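Local coordinates for protein DNA polymerase III subunit beta (Caulobacter crescentus, PDB 5WCE) that probably encircles DNA as a ring-shaped head-to-tail dimer, tethering DNA polymerases and other proteins to it and so making replication processive, at residues R282-I286 with G313-E317; K267-L271 with V321-E326; M8-R14 with A92-F98; G131-R135 with K235-E239; Y161-Y167 with I250-P255. All blocks are in the same frame, centred on the assembly; numbering follows the deposited sequence.

Contact 1 of 5, residues R282-I286 with G313-E317; sequences RVATI and GQAVE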
# COMPACT_ATOMS: atom_id res chain seq x y z
N ARG A 282 20.29 7.23 7.73
CA ARG A 282 21.27 7.22 6.65
C ARG A 282 22.21 6.03 6.65
O ARG A 282 22.32 5.30 5.64
CB ARG A 282 22.14 8.48 6.66
CG ARG A 282 21.64 9.58 5.81
CD ARG A 282 22.67 10.66 5.65
NE ARG A 282 22.82 11.39 6.91
CZ ARG A 282 22.00 12.34 7.37
NH1 ARG A 282 20.92 12.71 6.68
NH2 ARG A 282 22.28 12.92 8.54
N VAL A 283 22.92 5.82 7.78
CA VAL A 283 23.93 4.76 7.82
C VAL A 283 23.29 3.38 7.71
O VAL A 283 23.92 2.48 7.15
CB VAL A 283 24.85 4.87 9.04
CG1 VAL A 283 25.68 6.14 8.95
CG2 VAL A 283 24.11 4.80 10.34
N ALA A 284 22.06 3.23 8.18
CA ALA A 284 21.35 1.95 8.08
C ALA A 284 20.91 1.57 6.64
O ALA A 284 20.67 0.40 6.35
CB ALA A 284 20.13 1.94 8.99
N THR A 285 20.82 2.57 5.79
CA THR A 285 20.58 2.39 4.38
C THR A 285 21.51 1.49 3.65
O THR A 285 21.11 1.04 2.56
CB THR A 285 20.68 3.70 3.60
OG1 THR A 285 19.86 4.66 4.26
CG2 THR A 285 20.12 3.57 2.20
N ILE A 286 22.74 1.28 4.10
CA ILE A 286 23.60 0.35 3.30
C ILE A 286 23.09 -1.09 3.41
O ILE A 286 23.60 -1.92 2.65
CB ILE A 286 25.16 0.32 3.52
CG1 ILE A 286 25.51 0.33 4.95
CG2 ILE A 286 25.95 1.35 2.68
CD1 ILE A 286 24.85 -0.71 5.77
N GLY A 313 29.57 -3.85 2.34
CA GLY A 313 29.29 -2.42 2.38
C GLY A 313 29.41 -1.84 3.77
O GLY A 313 28.96 -2.46 4.72
N GLN A 314 29.96 -0.64 3.88
CA GLN A 314 30.09 0.10 5.15
C GLN A 314 29.47 1.52 5.05
O GLN A 314 29.55 2.15 3.99
CB GLN A 314 31.57 0.27 5.45
CG GLN A 314 31.84 0.91 6.78
CD GLN A 314 33.33 1.22 6.97
OE1 GLN A 314 34.17 0.35 6.79
NE2 GLN A 314 33.67 2.47 7.37
N ALA A 315 28.91 2.00 6.17
CA ALA A 315 28.47 3.40 6.30
C ALA A 315 28.83 3.96 7.64
O ALA A 315 28.50 3.34 8.68
CB ALA A 315 26.98 3.48 6.12
N VAL A 316 29.50 5.12 7.65
CA VAL A 316 29.85 5.84 8.87
C VAL A 316 29.34 7.27 8.87
O VAL A 316 29.48 7.98 7.85
CB VAL A 316 31.36 5.88 9.00
CG1 VAL A 316 31.83 6.51 10.30
CG2 VAL A 316 31.88 4.47 8.92
N GLU A 317 28.85 7.72 10.03
CA GLU A 317 28.53 9.14 10.24
C GLU A 317 28.84 9.60 11.64
O GLU A 317 28.51 8.89 12.61
CB GLU A 317 27.06 9.44 9.87
CG GLU A 317 26.67 10.89 10.05
CD GLU A 317 25.44 11.29 9.28
OE1 GLU A 317 24.93 10.49 8.46
OE2 GLU A 317 24.98 12.45 9.46
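Arg282 takes hold of the Glu317 carboxylate side-on, one nitrogen for each oxygen. Its NE gives Glu317 OE1 a nearly straight bond of 2.8 Å (172°) on the syn lone pair, and its NH2 meets Glu317 OE2 at 2.9 Å, so the two flat groups end nearly coplanar. Arginine suits the place because a bend at chi3 (-71°) swings the guanidinium round to the acid, while its third nitrogen, NH1, goes on to the carbonyl of Lys87 of the second subunit. Glu317 OE1 also has a weak bond from Ser112 of that subunit, so this buried pair is tied to both chains.

Next to the charges the contact turns apolar. Val283 leans its CG1 branch on Glu317 CB at 3.7 Å, and its CB stands 3.9 Å from Ala315 CB. The small alanine lets the helix come close: Ala315 CB lies 3.4 Å from Val283 O and also meets CG1 of Ile286 at 3.7 Å. Ile286 sets its other branch, CG2, near Gln314 O.

Val283 and Ile286 also rest on Val307 of strand 302-308, so the last part of helix 273-284 and the residues after it pack on two adjacent strands. The other, strand 314-320, is outermost within its own chain, and residues 314-317 pair antiparallel with a strand of the second subunit, so the sheet continues across the dimer interface beside the helix.

Contact 2 of 5, residues K267-L271 with V321-E326; sequences KILTL and VDYDGE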
# COMPACT_ATOMS: atom_id res chain seq x y z
N LYS A 267 26.18 7.22 32.78
CA LYS A 267 26.76 7.85 31.58
C LYS A 267 25.60 8.51 30.81
O LYS A 267 24.84 7.83 30.09
CB LYS A 267 27.49 6.86 30.69
CG LYS A 267 28.68 6.22 31.34
CD LYS A 267 29.31 5.20 30.41
CE LYS A 267 30.66 4.70 30.94
NZ LYS A 267 30.37 3.77 32.06
N ILE A 268 25.43 9.81 31.02
CA ILE A 268 24.28 10.51 30.51
C ILE A 268 24.72 11.34 29.34
O ILE A 268 25.70 12.04 29.43
CB ILE A 268 23.62 11.37 31.59
CG1 ILE A 268 23.20 10.43 32.75
CG2 ILE A 268 22.43 12.14 31.00
CD1 ILE A 268 22.58 11.09 33.94
N LEU A 269 23.95 11.26 28.25
CA LEU A 269 24.25 11.92 27.02
C LEU A 269 22.95 12.56 26.47
O LEU A 269 21.93 11.91 26.47
CB LEU A 269 24.77 10.80 26.11
CG LEU A 269 25.14 10.97 24.67
CD1 LEU A 269 26.09 9.82 24.32
CD2 LEU A 269 23.90 11.09 23.77
N THR A 270 23.03 13.77 25.99
CA THR A 270 21.91 14.44 25.34
C THR A 270 22.27 14.78 23.90
O THR A 270 23.43 15.15 23.57
CB THR A 270 21.49 15.72 26.10
OG1 THR A 270 21.19 15.39 27.46
CG2 THR A 270 20.20 16.27 25.52
N LEU A 271 21.28 14.66 23.03
CA LEU A 271 21.53 14.92 21.63
C LEU A 271 20.30 15.53 20.93
O LEU A 271 19.15 15.49 21.44
CB LEU A 271 22.03 13.65 20.97
CG LEU A 271 21.18 12.36 21.02
CD1 LEU A 271 19.88 12.48 20.19
CD2 LEU A 271 21.97 11.16 20.53
N VAL A 321 27.37 15.40 20.02
CA VAL A 321 26.43 15.17 21.13
C VAL A 321 27.02 15.83 22.37
O VAL A 321 28.19 16.20 22.38
CB VAL A 321 26.11 13.69 21.41
CG1 VAL A 321 25.57 12.99 20.16
CG2 VAL A 321 27.34 12.97 21.99
N ASP A 322 26.16 16.00 23.38
CA ASP A 322 26.55 16.51 24.67
C ASP A 322 26.87 15.35 25.63
O ASP A 322 25.93 14.72 26.23
CB ASP A 322 25.40 17.35 25.22
CG ASP A 322 25.79 18.23 26.39
OD1 ASP A 322 26.96 18.28 26.77
OD2 ASP A 322 24.94 19.00 26.86
N TYR A 323 28.17 15.10 25.81
CA TYR A 323 28.69 14.03 26.67
C TYR A 323 30.13 14.29 27.10
O TYR A 323 30.93 14.67 26.26
CB TYR A 323 28.60 12.70 25.92
CG TYR A 323 29.11 11.51 26.66
CD1 TYR A 323 28.45 11.04 27.78
CD2 TYR A 323 30.28 10.82 26.26
CE1 TYR A 323 28.90 9.94 28.49
CE2 TYR A 323 30.75 9.73 26.98
CZ TYR A 323 30.05 9.26 28.08
OH TYR A 323 30.47 8.16 28.82
N ASP A 324 30.49 14.02 28.35
CA ASP A 324 31.89 14.14 28.75
C ASP A 324 32.39 13.03 29.64
O ASP A 324 33.30 13.23 30.49
CB ASP A 324 32.14 15.50 29.44
CG ASP A 324 33.63 15.94 29.41
OD1 ASP A 324 34.41 15.53 28.52
OD2 ASP A 324 34.05 16.74 30.26
N GLY A 325 31.84 11.85 29.47
CA GLY A 325 32.30 10.69 30.23
C GLY A 325 33.34 9.85 29.52
O GLY A 325 33.97 10.29 28.54
N GLU A 326 33.47 8.62 30.00
CA GLU A 326 34.39 7.67 29.46
C GLU A 326 33.90 7.25 28.06
O GLU A 326 32.71 7.18 27.84
CB GLU A 326 34.40 6.44 30.39
CG GLU A 326 35.43 5.41 30.04
CD GLU A 326 35.38 4.16 30.90
OE1 GLU A 326 34.68 4.17 31.95
OE2 GLU A 326 36.10 3.20 30.51
O HOH W 1 28.60 13.44 30.36
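A single antiparallel bridge, Thr270 with Asp322, joins strand 267-271 to the loop 321-326. It is a hydrogen-bonded pair: Asp322 N reaches Thr270 O at 2.9 Å and Thr270 N returns a bond of 3.1 Å to Asp322 O. A CA-H of Leu269 also points at Asp322 O.

Beyond the bridge the loop draws away, and side chains fill in. Tyr323 turns its ring edge to the strand, CD1 lying 3.4 Å from Ile268 O, while Leu269 crosses its side chain at about a right angle. The tyrosine hydroxyl bonds Glu326 O at 2.6 Å, in the carbonyl plane on a lone pair, which pins the far end of the loop. Lys267 lays CG and CD against that same hydroxyl oxygen and sends NZ on to Ala354 O. Gly325 N sits 3.3 Å above the ring centre; a CB on this residue would collide with the Tyr323 hydroxyl, which suits glycine.

Strand 267-272 is outermost in an eight-stranded sheet, whereas the loop links strands 314-320 and 328-333; the bridge joins the edge of a sheet shared by the central and C-terminal domains to the smaller sheet of the C-terminal domain. Val321 adds apolar contacts, with CG1 alongside Leu271 CB at 3.7 Å and CG2 against Leu269 CG at 4.0 Å. Toward the start of the strand, a water accepts from Asp324 N at 2.8 Å and donates weakly to Ile268 O.

Contact 3 of 5, residues M8-R14 with A92-F98; sequences MKLTIER and ADVSLSF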
# COMPACT_ATOMS: atom_id res chain seq x y z
N MET A 8 -37.78 -10.38 10.96
CA MET A 8 -37.09 -9.04 11.07
C MET A 8 -37.41 -8.21 9.86
O MET A 8 -37.32 -8.71 8.73
CB MET A 8 -35.56 -9.15 11.26
CG MET A 8 -34.89 -7.85 11.71
SD MET A 8 -33.08 -7.85 11.57
CE MET A 8 -32.93 -7.60 9.88
N LYS A 9 -37.78 -6.95 10.08
CA LYS A 9 -38.07 -6.00 9.02
C LYS A 9 -37.86 -4.57 9.47
O LYS A 9 -38.52 -4.09 10.42
CB LYS A 9 -39.52 -6.15 8.52
CG LYS A 9 -39.97 -5.13 7.48
CD LYS A 9 -41.19 -5.63 6.70
CE LYS A 9 -42.29 -4.60 6.48
NZ LYS A 9 -41.93 -3.56 5.50
N LEU A 10 -37.02 -3.85 8.72
CA LEU A 10 -36.65 -2.49 9.11
C LEU A 10 -36.16 -1.67 7.97
O LEU A 10 -35.74 -2.21 6.94
CB LEU A 10 -35.58 -2.52 10.22
CG LEU A 10 -34.21 -3.11 9.81
CD1 LEU A 10 -33.28 -2.03 9.27
CD2 LEU A 10 -33.52 -3.86 10.92
N THR A 11 -36.13 -0.36 8.18
CA THR A 11 -35.52 0.57 7.28
C THR A 11 -34.50 1.38 8.08
O THR A 11 -34.76 1.73 9.23
CB THR A 11 -36.57 1.45 6.61
OG1 THR A 11 -37.44 0.58 5.84
CG2 THR A 11 -35.93 2.46 5.64
N ILE A 12 -33.35 1.65 7.46
CA ILE A 12 -32.26 2.38 8.08
C ILE A 12 -31.54 3.23 7.05
O ILE A 12 -31.39 2.82 5.88
CB ILE A 12 -31.28 1.41 8.82
CG1 ILE A 12 -30.18 2.16 9.52
CG2 ILE A 12 -30.69 0.37 7.87
CD1 ILE A 12 -29.36 1.30 10.43
N GLU A 13 -31.10 4.42 7.47
CA GLU A 13 -30.35 5.29 6.57
C GLU A 13 -29.00 4.68 6.25
O GLU A 13 -28.32 4.15 7.12
CB GLU A 13 -30.20 6.71 7.14
CG GLU A 13 -31.56 7.41 7.17
CD GLU A 13 -31.52 8.83 7.74
OE1 GLU A 13 -30.52 9.26 8.38
OE2 GLU A 13 -32.54 9.52 7.53
N ARG A 14 -28.61 4.78 4.98
CA ARG A 14 -27.32 4.24 4.50
C ARG A 14 -26.18 4.72 5.42
O ARG A 14 -25.38 3.91 5.84
CB ARG A 14 -27.06 4.62 3.03
CG ARG A 14 -25.64 4.28 2.56
CD ARG A 14 -25.36 4.84 1.18
NE ARG A 14 -23.98 4.60 0.83
CZ ARG A 14 -22.95 5.35 1.19
NH1 ARG A 14 -23.10 6.45 1.92
NH2 ARG A 14 -21.73 4.99 0.83
N ALA A 92 -29.34 6.98 0.32
CA ALA A 92 -30.34 5.90 0.15
C ALA A 92 -30.88 5.43 1.50
O ALA A 92 -30.12 5.28 2.48
CB ALA A 92 -29.71 4.72 -0.57
N ASP A 93 -32.18 5.19 1.55
CA ASP A 93 -32.74 4.44 2.65
C ASP A 93 -32.59 2.97 2.31
O ASP A 93 -32.82 2.60 1.18
CB ASP A 93 -34.25 4.76 2.82
CG ASP A 93 -34.50 5.99 3.67
OD1 ASP A 93 -33.57 6.54 4.33
OD2 ASP A 93 -35.71 6.37 3.67
N VAL A 94 -32.23 2.17 3.31
CA VAL A 94 -31.96 0.75 3.13
C VAL A 94 -32.97 -0.13 3.88
O VAL A 94 -33.11 -0.03 5.08
CB VAL A 94 -30.55 0.37 3.58
CG1 VAL A 94 -30.28 -1.08 3.23
CG2 VAL A 94 -29.53 1.32 2.95
N SER A 95 -33.65 -1.00 3.14
CA SER A 95 -34.59 -1.93 3.72
C SER A 95 -33.88 -3.27 3.99
O SER A 95 -33.16 -3.78 3.11
CB SER A 95 -35.80 -2.09 2.77
OG SER A 95 -36.43 -3.28 3.06
N LEU A 96 -34.02 -3.79 5.20
CA LEU A 96 -33.56 -5.11 5.58
C LEU A 96 -34.76 -5.94 5.98
O LEU A 96 -35.57 -5.54 6.83
CB LEU A 96 -32.51 -5.07 6.73
CG LEU A 96 -31.27 -4.21 6.52
CD1 LEU A 96 -30.33 -4.29 7.71
CD2 LEU A 96 -30.48 -4.57 5.28
N SER A 97 -34.89 -7.09 5.33
CA SER A 97 -36.04 -7.97 5.44
C SER A 97 -35.58 -9.40 5.54
O SER A 97 -34.88 -9.89 4.66
CB SER A 97 -36.92 -7.87 4.19
OG SER A 97 -37.98 -7.04 4.47
N PHE A 98 -35.98 -10.09 6.61
CA PHE A 98 -35.81 -11.53 6.69
C PHE A 98 -37.20 -12.13 6.77
O PHE A 98 -37.55 -12.95 5.93
CB PHE A 98 -35.03 -11.86 7.95
CG PHE A 98 -34.81 -13.32 8.10
CD1 PHE A 98 -34.02 -14.00 7.19
CD2 PHE A 98 -35.46 -14.05 9.11
CE1 PHE A 98 -33.84 -15.37 7.31
CE2 PHE A 98 -35.28 -15.43 9.24
CZ PHE A 98 -34.45 -16.09 8.34
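Leu96 and Leu10 lie side by side on the buried face of two antiparallel strands, 9-13 and 93-97. Leu96 CB meets Leu10 CG at 4.0 Å and, from the other neighbour, Met8 CE at 4.1 Å. One atom further out, Leu96 CG rests on Leu10 CD1, and the tip, CD1, ends 4.0 Å from that same methyl. Leu10 can lean over because its CG stands between the backbone N and the carbonyl carbon (chi1 66°), bringing the branch nearer the partner strand.

Ile12 and Val94 extend this apolar face, which suits leucine, isoleucine and valine in a domain core. Paired backbone bonds run at Leu10 with Leu96 and at Ile12 with Val94, and the register continues at both ends: Phe98 N gives Met8 O an almost straight bond (176°), and Arg14 N meets Ala92 O at 3.0 Å just as helix 14-25 begins. Arg14 sends its guanidinium off to the carbonyl of Arg86.

The other face carries Lys9, Thr11, Glu13, Asp93, Ser95 and Ser97. There the Glu13 and Asp93 side chains run alongside each other, with Glu13 OE2 and Asp93 OD1 4.5 Å apart. These like charges probably repel mildly, a cost that an exposed position would let solvent screen.

Contact 4 of 5, residues G131-R135 with K235-E239; sequences GLSSR and KVRFE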
# COMPACT_ATOMS: atom_id res chain seq x y z
N GLY A 131 -18.40 -9.89 36.02
CA GLY A 131 -17.18 -9.67 36.74
C GLY A 131 -16.51 -8.35 36.48
O GLY A 131 -15.55 -8.07 37.17
N LEU A 132 -16.97 -7.54 35.52
CA LEU A 132 -16.28 -6.28 35.20
C LEU A 132 -16.44 -5.26 36.33
O LEU A 132 -17.49 -5.24 37.01
CB LEU A 132 -16.81 -5.65 33.90
CG LEU A 132 -16.42 -6.38 32.61
CD1 LEU A 132 -17.13 -5.75 31.42
CD2 LEU A 132 -14.90 -6.36 32.42
N SER A 133 -15.42 -4.42 36.51
CA SER A 133 -15.55 -3.23 37.35
C SER A 133 -16.67 -2.31 36.82
O SER A 133 -17.12 -2.43 35.66
CB SER A 133 -14.26 -2.44 37.37
OG SER A 133 -13.93 -1.88 36.09
N SER A 134 -17.07 -1.37 37.67
CA SER A 134 -17.82 -0.19 37.21
C SER A 134 -17.01 0.58 36.18
O SER A 134 -15.78 0.51 36.12
CB SER A 134 -18.21 0.73 38.40
OG SER A 134 -17.07 1.16 39.12
N ARG A 135 -17.73 1.32 35.35
CA ARG A 135 -17.16 2.18 34.32
C ARG A 135 -16.22 3.22 34.94
O ARG A 135 -16.56 3.87 35.92
CB ARG A 135 -18.26 2.88 33.52
CG ARG A 135 -18.97 1.91 32.59
CD ARG A 135 -20.22 2.55 32.01
NE ARG A 135 -20.88 1.58 31.15
CZ ARG A 135 -21.60 0.54 31.60
NH1 ARG A 135 -21.80 0.33 32.91
NH2 ARG A 135 -22.14 -0.28 30.71
N LYS A 235 -11.21 -9.94 31.79
CA LYS A 235 -11.82 -9.15 30.69
C LYS A 235 -11.51 -7.69 30.79
O LYS A 235 -11.26 -7.16 31.88
CB LYS A 235 -13.34 -9.27 30.66
CG LYS A 235 -13.82 -10.69 30.43
CD LYS A 235 -15.03 -10.77 29.58
CE LYS A 235 -15.02 -12.06 28.76
NZ LYS A 235 -15.78 -13.05 29.48
N VAL A 236 -11.57 -7.04 29.65
CA VAL A 236 -11.49 -5.61 29.55
C VAL A 236 -12.61 -5.16 28.61
O VAL A 236 -12.96 -5.88 27.66
CB VAL A 236 -10.07 -5.15 29.15
CG1 VAL A 236 -9.67 -5.63 27.79
CG2 VAL A 236 -9.96 -3.66 29.14
N ARG A 237 -13.22 -4.02 28.91
CA ARG A 237 -14.27 -3.44 28.06
C ARG A 237 -14.03 -1.95 27.88
O ARG A 237 -13.82 -1.20 28.85
CB ARG A 237 -15.64 -3.71 28.64
CG ARG A 237 -16.83 -3.30 27.76
CD ARG A 237 -18.09 -3.91 28.30
NE ARG A 237 -19.23 -3.57 27.47
CZ ARG A 237 -19.89 -2.43 27.49
NH1 ARG A 237 -19.60 -1.48 28.39
NH2 ARG A 237 -20.95 -2.28 26.68
N PHE A 238 -14.06 -1.52 26.63
CA PHE A 238 -13.96 -0.12 26.27
C PHE A 238 -15.33 0.25 25.71
O PHE A 238 -15.82 -0.40 24.77
CB PHE A 238 -12.94 0.10 25.19
CG PHE A 238 -11.56 -0.35 25.52
CD1 PHE A 238 -10.63 0.56 26.03
CD2 PHE A 238 -11.13 -1.66 25.21
CE1 PHE A 238 -9.35 0.17 26.31
CE2 PHE A 238 -9.83 -2.04 25.49
CZ PHE A 238 -8.94 -1.11 26.03
N GLU A 239 -15.92 1.30 26.24
CA GLU A 239 -17.15 1.87 25.67
C GLU A 239 -16.89 3.27 25.04
O GLU A 239 -16.35 4.18 25.72
CB GLU A 239 -18.16 2.02 26.77
CG GLU A 239 -19.50 1.39 26.55
CD GLU A 239 -20.38 1.66 27.73
OE1 GLU A 239 -20.72 2.85 27.99
OE2 GLU A 239 -20.68 0.71 28.46
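The edge of the Arg135 guanidinium faces the Glu239 carboxylate: NE at 2.8 Å and NH2 at 2.9 Å both bond OE2 of Glu239, close to the guanidinium plane. The two flat groups are turned 52° against each other, in keeping with a grip on one oxygen rather than one nitrogen to each, and OE1 receives no more than a weak bond from NE. Arg237 stands obliquely beside them, its guanidinium 75° from that of Arg135, completing a salt-bridge network on the surface of the central domain. Its NH1 also points at Glu239 OE2, though the modelled distance is too short to be trusted, and it bonds Gln230 as well. The carboxylate between them probably offsets the closeness of the two arginines.

Strand 226-231 runs between the two segments, pairing with Ser133 on one side and with Arg237 and Glu239 on the other. Long residues suit this place because they must reach over that strand: Arg135 does so with its chain extended from CG to NE.

At the other end Leu132 spreads its two methyls over the aliphatic parts of charged side chains. CD1 touches Arg237 CD at 3.7 Å, while CD2 lies 3.7 Å from CB of Lys235, whose NZ turns away to bond Ser128 O.

Contact 5 of 5, residues Y161-Y167 with I250-P255; sequences YYLNGLY and IDGAFP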
# COMPACT_ATOMS: atom_id res chain seq x y z
N TYR A 161 1.31 -15.50 24.32
CA TYR A 161 2.38 -15.31 25.28
C TYR A 161 2.19 -13.96 25.92
O TYR A 161 1.66 -13.02 25.32
CB TYR A 161 3.72 -15.40 24.54
CG TYR A 161 4.98 -15.46 25.37
CD1 TYR A 161 5.13 -16.39 26.40
CD2 TYR A 161 6.05 -14.60 25.11
CE1 TYR A 161 6.31 -16.46 27.15
CE2 TYR A 161 7.22 -14.65 25.85
CZ TYR A 161 7.34 -15.57 26.87
OH TYR A 161 8.54 -15.60 27.58
N TYR A 162 2.66 -13.86 27.15
CA TYR A 162 2.53 -12.61 27.90
C TYR A 162 3.13 -11.36 27.23
O TYR A 162 2.69 -10.24 27.52
CB TYR A 162 2.95 -12.80 29.36
CG TYR A 162 4.36 -13.37 29.64
CD1 TYR A 162 5.50 -12.68 29.22
CD2 TYR A 162 4.53 -14.57 30.36
CE1 TYR A 162 6.77 -13.17 29.49
CE2 TYR A 162 5.80 -15.08 30.63
CZ TYR A 162 6.93 -14.38 30.20
OH TYR A 162 8.19 -14.87 30.49
N LEU A 163 4.06 -11.52 26.29
CA LEU A 163 4.58 -10.36 25.51
C LEU A 163 3.70 -9.80 24.39
O LEU A 163 3.99 -8.72 23.89
CB LEU A 163 5.95 -10.70 24.93
CG LEU A 163 6.98 -11.14 25.97
CD1 LEU A 163 8.36 -11.14 25.37
CD2 LEU A 163 7.03 -10.31 27.24
N ASN A 164 2.63 -10.52 24.00
CA ASN A 164 1.87 -10.14 22.83
C ASN A 164 0.68 -9.26 23.23
O ASN A 164 -0.34 -9.29 22.58
CB ASN A 164 1.39 -11.38 22.03
CG ASN A 164 2.53 -12.36 21.74
OD1 ASN A 164 3.71 -11.98 21.76
ND2 ASN A 164 2.20 -13.62 21.53
N GLY A 165 0.83 -8.46 24.28
CA GLY A 165 -0.16 -7.43 24.57
C GLY A 165 0.41 -6.34 25.45
O GLY A 165 1.61 -6.34 25.76
N LEU A 166 -0.45 -5.41 25.84
CA LEU A 166 -0.05 -4.18 26.50
C LEU A 166 -0.45 -4.29 27.96
O LEU A 166 -1.63 -4.54 28.25
CB LEU A 166 -0.74 -2.99 25.82
CG LEU A 166 -0.38 -1.59 26.38
CD1 LEU A 166 1.06 -1.28 26.01
CD2 LEU A 166 -1.32 -0.56 25.78
N TYR A 167 0.52 -4.20 28.87
CA TYR A 167 0.25 -4.39 30.28
C TYR A 167 -0.27 -3.09 30.88
O TYR A 167 0.48 -2.10 31.02
CB TYR A 167 1.49 -4.88 31.03
CG TYR A 167 1.28 -5.15 32.49
CD1 TYR A 167 0.22 -5.94 32.93
CD2 TYR A 167 2.14 -4.64 33.45
CE1 TYR A 167 0.03 -6.21 34.27
CE2 TYR A 167 1.97 -4.89 34.81
CZ TYR A 167 0.92 -5.66 35.21
OH TYR A 167 0.76 -5.92 36.54
N ILE A 250 -4.80 -11.53 28.26
CA ILE A 250 -3.85 -12.62 28.23
C ILE A 250 -3.62 -13.15 29.66
O ILE A 250 -3.30 -12.38 30.54
CB ILE A 250 -2.54 -12.21 27.54
CG1 ILE A 250 -2.84 -11.91 26.08
CG2 ILE A 250 -1.49 -13.30 27.72
CD1 ILE A 250 -1.74 -11.28 25.29
N ASP A 251 -3.81 -14.46 29.82
CA ASP A 251 -3.77 -15.13 31.10
C ASP A 251 -2.29 -15.33 31.37
O ASP A 251 -1.62 -16.12 30.69
CB ASP A 251 -4.52 -16.48 31.03
CG ASP A 251 -4.48 -17.26 32.34
OD1 ASP A 251 -4.34 -16.67 33.44
OD2 ASP A 251 -4.57 -18.51 32.26
N GLY A 252 -1.76 -14.57 32.31
CA GLY A 252 -0.46 -14.89 32.87
C GLY A 252 0.15 -13.69 33.59
O GLY A 252 -0.48 -12.63 33.74
N ALA A 253 1.40 -13.88 33.99
CA ALA A 253 2.11 -12.91 34.81
C ALA A 253 2.99 -12.16 33.86
O ALA A 253 3.91 -12.71 33.26
CB ALA A 253 2.95 -13.61 35.88
N PHE A 254 2.70 -10.88 33.72
CA PHE A 254 3.59 -10.01 32.97
C PHE A 254 4.94 -9.95 33.69
O PHE A 254 4.96 -9.92 34.90
CB PHE A 254 2.98 -8.62 32.84
CG PHE A 254 3.56 -7.83 31.71
CD1 PHE A 254 3.20 -8.10 30.40
CD2 PHE A 254 4.49 -6.83 31.95
CE1 PHE A 254 3.73 -7.40 29.35
CE2 PHE A 254 4.99 -6.10 30.89
CZ PHE A 254 4.62 -6.41 29.58
N PRO A 255 6.06 -9.89 32.95
CA PRO A 255 7.34 -9.90 33.65
C PRO A 255 7.55 -8.72 34.59
O PRO A 255 6.91 -7.66 34.45
CB PRO A 255 8.37 -9.90 32.52
CG PRO A 255 7.62 -9.53 31.29
CD PRO A 255 6.24 -10.07 31.49
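A type I turn from Tyr161 to Asn164, closed by Asn164 N to Tyr161 O at 3.0 Å, leads into the strand that begins at Gly165, and the irregular segment 250-255 passes beside it with the CA atoms of Tyr162 and Phe254 nearest. The contact is built around Phe254. Its ring lies almost parallel to that of Tyr167 (13°) but is slid so far, centroids 4.7 Å apart, that each ring covers the other's CB: Tyr167 CB sits 3.5 Å above the centre of the Phe254 ring, a CH-pi contact, and Phe254 CB lies over the tyrosine. Pro255 CD takes the opposite face of Phe254, and Tyr162 O comes to its edge, 3.5 Å from CE1.

With CG between its backbone N and carbonyl carbon (chi1 54°), Tyr162 brings one ring face to Ala253 O and its CD1 to 3.5 Å from Pro255 CD. The rigid proline ring also touches Leu163 CD2 through its CG. Ile250 lies against the outside of the turn where it runs into the strand: its CD1 lies 3.6 Å from Asn164 O and 3.9 Å from Gly165 N, where a bare glycine is fitting. The turn with Leu163, and Pro255, probably line part of the partner-protein groove between the central and C-terminal domains, as in the E. coli protein.

Tyr162, Tyr167, Ile250 and Phe254 all press on Ile207 of strand 206-209, Phe254 reaches Val182 of strand 176-184, and Asn164 pairs by its backbone with Arg210 at the start of helix 210-220.

How the contacts relate
Contact 1 is the buried one, and its ion pair is shared with the second subunit; contacts 2 and 3 are partly buried, while contacts 4 and 5 lie at the surface. Contacts 1 and 2 belong together: strand 267-272 runs into helix 273-284, and contact 1 is nested inside the loop that contact 2 closes. Contacts 2 and 5 reach the same eight-stranded sheet. Contacts 4 and 5 alternate along the chain, their nearest atoms about 7 Å apart, yet one relies on charges and the other on rings. Contact 3, the regular strand pairing of the N-terminal domain, lies about 60 Å from contact 1, centre to centre, at the other end of the chain.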